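Local coordinates for serine-tRNA ligase (Naegleria fowleri, PDB 6BLJ), which probably charges its cognate tRNA with serine, using ATP to activate the amino acid as a seryl-adenylate and releasing AMP, at residues 289-302 / 415-426. Sequence-based numbering, arbitrary orientation.
Sequences AAFHLEKRFDESEL and DYQTRRLEVKYG
R296 and F297 pair in parallel with K424 and Y425. K295 O accepts K424 N at 2.9 Å, F297 N returns a bond to K424 O, and G426 N bonds F297 O. The ladder is prolonged at one end by E294 N, which bonds L421 O (2.8 Å). At the other, R296 runs its extended chain at a slant across K424 and gives NE to G426 O (2.7 Å), 5° out of its guanidinium plane, while K424 CD sits over one guanidinium face near the rim, 3.5 Å from R296 NH2. F297 points to the other side of the strands with Y425; V423 CG1 lies at the edge of the F297 ring, 4.0 Å from F297 CE2. Y425, whose chi1 of 173° swings the ring away from its own backbone N, donates its OH to E299 OE1 at 2.5 Å, short for such a bond, with the carboxylate steeply turned against the ring (79°), and takes L302 CD1 at the ring edge. Strand 424-425 also runs antiparallel to strand 436-447, joining this small parallel pair to the mixed sheet of the class II synthetase core. L421 CD1 packs on A289 CB (3.9 Å) just before E422 ends its helix in a Schellman motif. Farther out, salt bridges join K348 NZ to E299 OE2 and K295 NZ to E205 of the second subunit, and S343 OG hydrogen-bonds E299 OE1.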
loop_
_atom_site.group_PDB
_atom_site.type_symbol
_atom_site.label_atom_id
_atom_site.label_comp_id
_atom_site.label_asym_id
_atom_site.label_seq_id
_atom_site.Cartn_x
_atom_site.Cartn_y
_atom_site.Cartn_z
ATOM N N ALA A 289 0.290 -11.085 21.679
ATOM C CA ALA A 289 -1.122 -10.794 21.908
ATOM C C ALA A 289 -2.011 -11.839 21.244
ATOM O O ALA A 289 -2.907 -12.399 21.880
ATOM C CB ALA A 289 -1.467 -9.390 21.395
ATOM N N ALA A 290 -1.764 -12.130 19.961
ATOM C CA ALA A 290 -2.606 -13.090 19.248
ATOM C C ALA A 290 -2.512 -14.482 19.869
ATOM O O ALA A 290 -3.475 -15.252 19.812
ATOM C CB ALA A 290 -2.218 -13.133 17.764
ATOM N N PHE A 291 -1.373 -14.793 20.498
ATOM C CA PHE A 291 -1.179 -16.045 21.229
ATOM C C PHE A 291 -2.287 -16.283 22.249
ATOM O O PHE A 291 -2.603 -17.435 22.567
ATOM C CB PHE A 291 0.200 -15.990 21.916
ATOM C CG PHE A 291 0.603 -17.244 22.672
ATOM C CD1 PHE A 291 1.436 -18.187 22.085
ATOM C CD2 PHE A 291 0.224 -17.435 23.996
ATOM C CE1 PHE A 291 1.839 -19.336 22.790
ATOM C CE2 PHE A 291 0.620 -18.567 24.698
ATOM C CZ PHE A 291 1.428 -19.517 24.099
ATOM N N HIS A 292 -2.904 -15.216 22.754
ATOM C CA HIS A 292 -3.919 -15.335 23.794
ATOM C C HIS A 292 -5.341 -15.348 23.255
ATOM O O HIS A 292 -6.288 -15.365 24.051
ATOM C CB HIS A 292 -3.745 -14.212 24.821
ATOM C CG HIS A 292 -2.472 -14.337 25.598
ATOM N ND1 HIS A 292 -1.284 -13.778 25.174
ATOM C CD2 HIS A 292 -2.178 -15.036 26.721
ATOM C CE1 HIS A 292 -0.322 -14.092 26.026
ATOM N NE2 HIS A 292 -0.839 -14.851 26.974
ATOM N N LEU A 293 -5.509 -15.375 21.933
ATOM C CA LEU A 293 -6.832 -15.374 21.321
ATOM C C LEU A 293 -7.759 -16.382 21.984
ATOM O O LEU A 293 -7.436 -17.573 22.090
ATOM C CB LEU A 293 -6.715 -15.690 19.828
ATOM C CG LEU A 293 -8.042 -15.797 19.066
ATOM C CD1 LEU A 293 -8.747 -14.454 18.984
ATOM C CD2 LEU A 293 -7.825 -16.378 17.669
ATOM N N GLU A 294 -8.912 -15.887 22.437
ATOM C CA GLU A 294 -10.020 -16.720 22.917
ATOM C C GLU A 294 -9.639 -17.598 24.104
ATOM O O GLU A 294 -10.212 -18.666 24.307
ATOM C CB GLU A 294 -10.589 -17.571 21.776
ATOM C CG GLU A 294 -11.520 -16.763 20.861
ATOM C CD GLU A 294 -11.599 -17.302 19.444
ATOM O OE1 GLU A 294 -11.166 -18.450 19.222
ATOM O OE2 GLU A 294 -12.080 -16.573 18.546
ATOM N N LYS A 295 -8.700 -17.153 24.923
ATOM C CA LYS A 295 -8.370 -17.868 26.145
ATOM C C LYS A 295 -9.040 -17.205 27.345
ATOM O O LYS A 295 -9.466 -16.051 27.291
ATOM C CB LYS A 295 -6.854 -17.942 26.333
ATOM C CG LYS A 295 -6.189 -18.864 25.317
ATOM C CD LYS A 295 -4.691 -18.971 25.541
ATOM C CE LYS A 295 -4.064 -20.016 24.615
ATOM N NZ LYS A 295 -2.616 -19.741 24.390
ATOM N N ARG A 296 -9.151 -17.969 28.427
ATOM C CA ARG A 296 -9.786 -17.536 29.663
ATOM C C ARG A 296 -8.836 -17.796 30.823
ATOM O O ARG A 296 -8.257 -18.880 30.916
ATOM C CB ARG A 296 -11.092 -18.314 29.854
ATOM C CG ARG A 296 -12.127 -17.689 30.738
ATOM C CD ARG A 296 -13.491 -18.254 30.354
ATOM N NE ARG A 296 -14.597 -17.475 30.901
ATOM C CZ ARG A 296 -15.739 -17.255 30.260
ATOM N NH1 ARG A 296 -16.694 -16.535 30.834
ATOM N NH2 ARG A 296 -15.924 -17.744 29.037
ATOM N N PHE A 297 -8.687 -16.819 31.722
ATOM C CA PHE A 297 -7.759 -16.952 32.840
ATOM C C PHE A 297 -8.408 -16.560 34.164
ATOM O O PHE A 297 -9.118 -15.551 34.250
ATOM C CB PHE A 297 -6.499 -16.110 32.614
ATOM C CG PHE A 297 -5.717 -16.504 31.388
ATOM C CD1 PHE A 297 -4.969 -17.677 31.370
ATOM C CD2 PHE A 297 -5.707 -15.694 30.263
ATOM C CE1 PHE A 297 -4.235 -18.038 30.248
ATOM C CE2 PHE A 297 -4.969 -16.053 29.130
ATOM C CZ PHE A 297 -4.235 -17.220 29.124
ATOM N N ASP A 298 -8.151 -17.367 35.194
ATOM C CA ASP A 298 -8.576 -17.105 36.561
ATOM C C ASP A 298 -7.604 -16.171 37.263
ATOM O O ASP A 298 -6.448 -16.012 36.859
ATOM C CB ASP A 298 -8.644 -18.401 37.368
ATOM C CG ASP A 298 -9.894 -19.176 37.107
ATOM O OD1 ASP A 298 -10.934 -18.539 36.839
ATOM O OD2 ASP A 298 -9.833 -20.424 37.165
ATOM N N GLU A 299 -8.079 -15.591 38.366
ATOM C CA GLU A 299 -7.217 -14.767 39.209
ATOM C C GLU A 299 -5.969 -15.537 39.616
ATOM O O GLU A 299 -4.870 -14.972 39.682
ATOM C CB GLU A 299 -7.986 -14.307 40.453
ATOM C CG GLU A 299 -7.219 -13.331 41.314
ATOM C CD GLU A 299 -7.074 -11.981 40.641
ATOM O OE1 GLU A 299 -7.951 -11.637 39.823
ATOM O OE2 GLU A 299 -6.089 -11.266 40.912
ATOM N N SER A 300 -6.124 -16.834 39.902
ATOM C CA SER A 300 -4.998 -17.661 40.317
ATOM C C SER A 300 -3.971 -17.854 39.207
ATOM O O SER A 300 -2.826 -18.209 39.501
ATOM C CB SER A 300 -5.503 -19.022 40.793
ATOM O OG SER A 300 -5.992 -19.796 39.707
ATOM N N GLU A 301 -4.356 -17.635 37.948
ATOM C CA GLU A 301 -3.482 -17.805 36.793
ATOM C C GLU A 301 -2.884 -16.493 36.305
ATOM O O GLU A 301 -2.267 -16.470 35.241
ATOM C CB GLU A 301 -4.246 -18.462 35.642
ATOM C CG GLU A 301 -4.836 -19.812 35.994
ATOM C CD GLU A 301 -5.822 -20.306 34.952
ATOM O OE1 GLU A 301 -6.787 -19.571 34.646
ATOM O OE2 GLU A 301 -5.633 -21.434 34.447
ATOM N N LEU A 302 -3.074 -15.404 37.039
ATOM C CA LEU A 302 -2.609 -14.095 36.618
ATOM C C LEU A 302 -1.739 -13.497 37.711
ATOM O O LEU A 302 -1.935 -13.792 38.892
ATOM C CB LEU A 302 -3.799 -13.173 36.308
ATOM C CG LEU A 302 -4.686 -13.614 35.138
ATOM C CD1 LEU A 302 -6.064 -12.969 35.210
ATOM C CD2 LEU A 302 -4.019 -13.271 33.785
ATOM N N ASP A 415 -8.382 -3.168 28.806
ATOM C CA ASP A 415 -9.038 -4.277 28.111
ATOM C C ASP A 415 -9.402 -3.945 26.664
ATOM O O ASP A 415 -10.236 -4.635 26.068
ATOM C CB ASP A 415 -10.257 -4.783 28.894
ATOM C CG ASP A 415 -11.394 -3.776 28.993
ATOM O OD1 ASP A 415 -11.388 -2.732 28.299
ATOM O OD2 ASP A 415 -12.308 -4.046 29.809
ATOM N N TYR A 416 -8.777 -2.919 26.078
ATOM C CA TYR A 416 -9.103 -2.552 24.703
ATOM C C TYR A 416 -8.825 -3.702 23.739
ATOM O O TYR A 416 -9.671 -4.039 22.902
ATOM C CB TYR A 416 -8.319 -1.303 24.295
ATOM C CG TYR A 416 -8.606 -0.797 22.897
ATOM C CD1 TYR A 416 -7.937 -1.337 21.811
ATOM C CD2 TYR A 416 -9.510 0.243 22.664
ATOM C CE1 TYR A 416 -8.166 -0.889 20.533
ATOM C CE2 TYR A 416 -9.738 0.710 21.369
ATOM C CZ TYR A 416 -9.053 0.124 20.312
ATOM O OH TYR A 416 -9.238 0.524 19.013
ATOM N N GLN A 417 -7.635 -4.312 23.831
ATOM C CA GLN A 417 -7.283 -5.401 22.919
ATOM C C GLN A 417 -7.809 -6.748 23.391
ATOM O O GLN A 417 -8.124 -7.605 22.556
ATOM C CB GLN A 417 -5.761 -5.490 22.727
ATOM C CG GLN A 417 -5.338 -5.810 21.272
ATOM C CD GLN A 417 -5.698 -4.681 20.297
ATOM O OE1 GLN A 417 -5.365 -3.521 20.533
ATOM N NE2 GLN A 417 -6.380 -5.024 19.198
ATOM N N THR A 418 -7.858 -6.980 24.708
ATOM C CA THR A 418 -8.380 -8.252 25.193
ATOM C C THR A 418 -9.841 -8.429 24.804
ATOM O O THR A 418 -10.301 -9.566 24.638
ATOM C CB THR A 418 -8.236 -8.369 26.714
ATOM O OG1 THR A 418 -8.936 -7.295 27.339
ATOM C CG2 THR A 418 -6.766 -8.330 27.140
ATOM N N ARG A 419 -10.594 -7.327 24.690
ATOM C CA ARG A 419 -11.954 -7.411 24.147
ATOM C C ARG A 419 -11.951 -7.936 22.717
ATOM O O ARG A 419 -12.721 -8.834 22.364
ATOM C CB ARG A 419 -12.629 -6.042 24.191
ATOM C CG ARG A 419 -13.236 -5.703 25.528
ATOM C CD ARG A 419 -13.815 -4.296 25.545
ATOM N NE ARG A 419 -14.017 -3.868 26.923
ATOM C CZ ARG A 419 -15.102 -4.163 27.637
ATOM N NH1 ARG A 419 -16.088 -4.872 27.094
ATOM N NH2 ARG A 419 -15.205 -3.745 28.889
ATOM N N ARG A 420 -11.088 -7.375 21.875
ATOM C CA ARG A 420 -11.063 -7.766 20.472
ATOM C C ARG A 420 -10.525 -9.180 20.291
ATOM O O ARG A 420 -10.887 -9.859 19.323
ATOM C CB ARG A 420 -10.242 -6.740 19.687
ATOM C CG ARG A 420 -10.913 -5.370 19.665
ATOM C CD ARG A 420 -9.941 -4.231 19.339
ATOM N NE ARG A 420 -10.663 -3.008 18.973
ATOM C CZ ARG A 420 -11.277 -2.199 19.835
ATOM N NH1 ARG A 420 -11.259 -2.456 21.140
ATOM N NH2 ARG A 420 -11.905 -1.116 19.396
ATOM N N LEU A 421 -9.682 -9.643 21.213
ATOM C CA LEU A 421 -9.096 -10.975 21.178
ATOM C C LEU A 421 -9.855 -11.977 22.042
ATOM O O LEU A 421 -9.493 -13.157 22.063
ATOM C CB LEU A 421 -7.630 -10.908 21.624
ATOM C CG LEU A 421 -6.623 -10.241 20.675
ATOM C CD1 LEU A 421 -5.357 -9.858 21.422
ATOM C CD2 LEU A 421 -6.298 -11.206 19.553
ATOM N N GLU A 422 -10.879 -11.524 22.760
ATOM C CA GLU A 422 -11.678 -12.353 23.671
ATOM C C GLU A 422 -10.800 -13.056 24.710
ATOM O O GLU A 422 -10.927 -14.259 24.962
ATOM C CB GLU A 422 -12.524 -13.358 22.889
ATOM C CG GLU A 422 -13.557 -12.699 21.986
ATOM C CD GLU A 422 -14.515 -13.698 21.369
ATOM O OE1 GLU A 422 -15.169 -14.435 22.136
ATOM O OE2 GLU A 422 -14.603 -13.761 20.125
ATOM N N VAL A 423 -9.910 -12.291 25.339
ATOM C CA VAL A 423 -9.090 -12.813 26.435
ATOM C C VAL A 423 -9.883 -12.534 27.710
ATOM O O VAL A 423 -9.807 -11.448 28.297
ATOM C CB VAL A 423 -7.696 -12.194 26.464
ATOM C CG1 VAL A 423 -6.829 -12.912 27.490
ATOM C CG2 VAL A 423 -7.062 -12.248 25.073
ATOM N N LYS A 424 -10.650 -13.528 28.140
ATOM C CA LYS A 424 -11.653 -13.356 29.185
ATOM C C LYS A 424 -11.078 -13.587 30.579
ATOM O O LYS A 424 -10.112 -14.333 30.769
ATOM C CB LYS A 424 -12.833 -14.303 28.939
ATOM C CG LYS A 424 -13.611 -13.959 27.669
ATOM C CD LYS A 424 -14.666 -15.009 27.328
ATOM C CE LYS A 424 -15.177 -14.822 25.900
ATOM N NZ LYS A 424 -16.451 -15.545 25.640
ATOM N N TYR A 425 -11.693 -12.927 31.558
ATOM C CA TYR A 425 -11.303 -13.022 32.958
ATOM C C TYR A 425 -12.285 -13.906 33.723
ATOM O O TYR A 425 -13.499 -13.715 33.625
ATOM C CB TYR A 425 -11.237 -11.634 33.597
ATOM C CG TYR A 425 -10.998 -11.670 35.094
ATOM C CD1 TYR A 425 -9.790 -12.126 35.614
ATOM C CD2 TYR A 425 -11.986 -11.261 35.987
ATOM C CE1 TYR A 425 -9.565 -12.157 36.976
ATOM C CE2 TYR A 425 -11.771 -11.292 37.354
ATOM C CZ TYR A 425 -10.556 -11.745 37.842
ATOM O OH TYR A 425 -10.321 -11.781 39.194
ATOM N N GLY A 426 -11.757 -14.890 34.447
ATOM C CA GLY A 426 -12.575 -15.825 35.200
ATOM C C GLY A 426 -12.961 -17.063 34.416
ATOM O O GLY A 426 -13.704 -16.975 33.438
#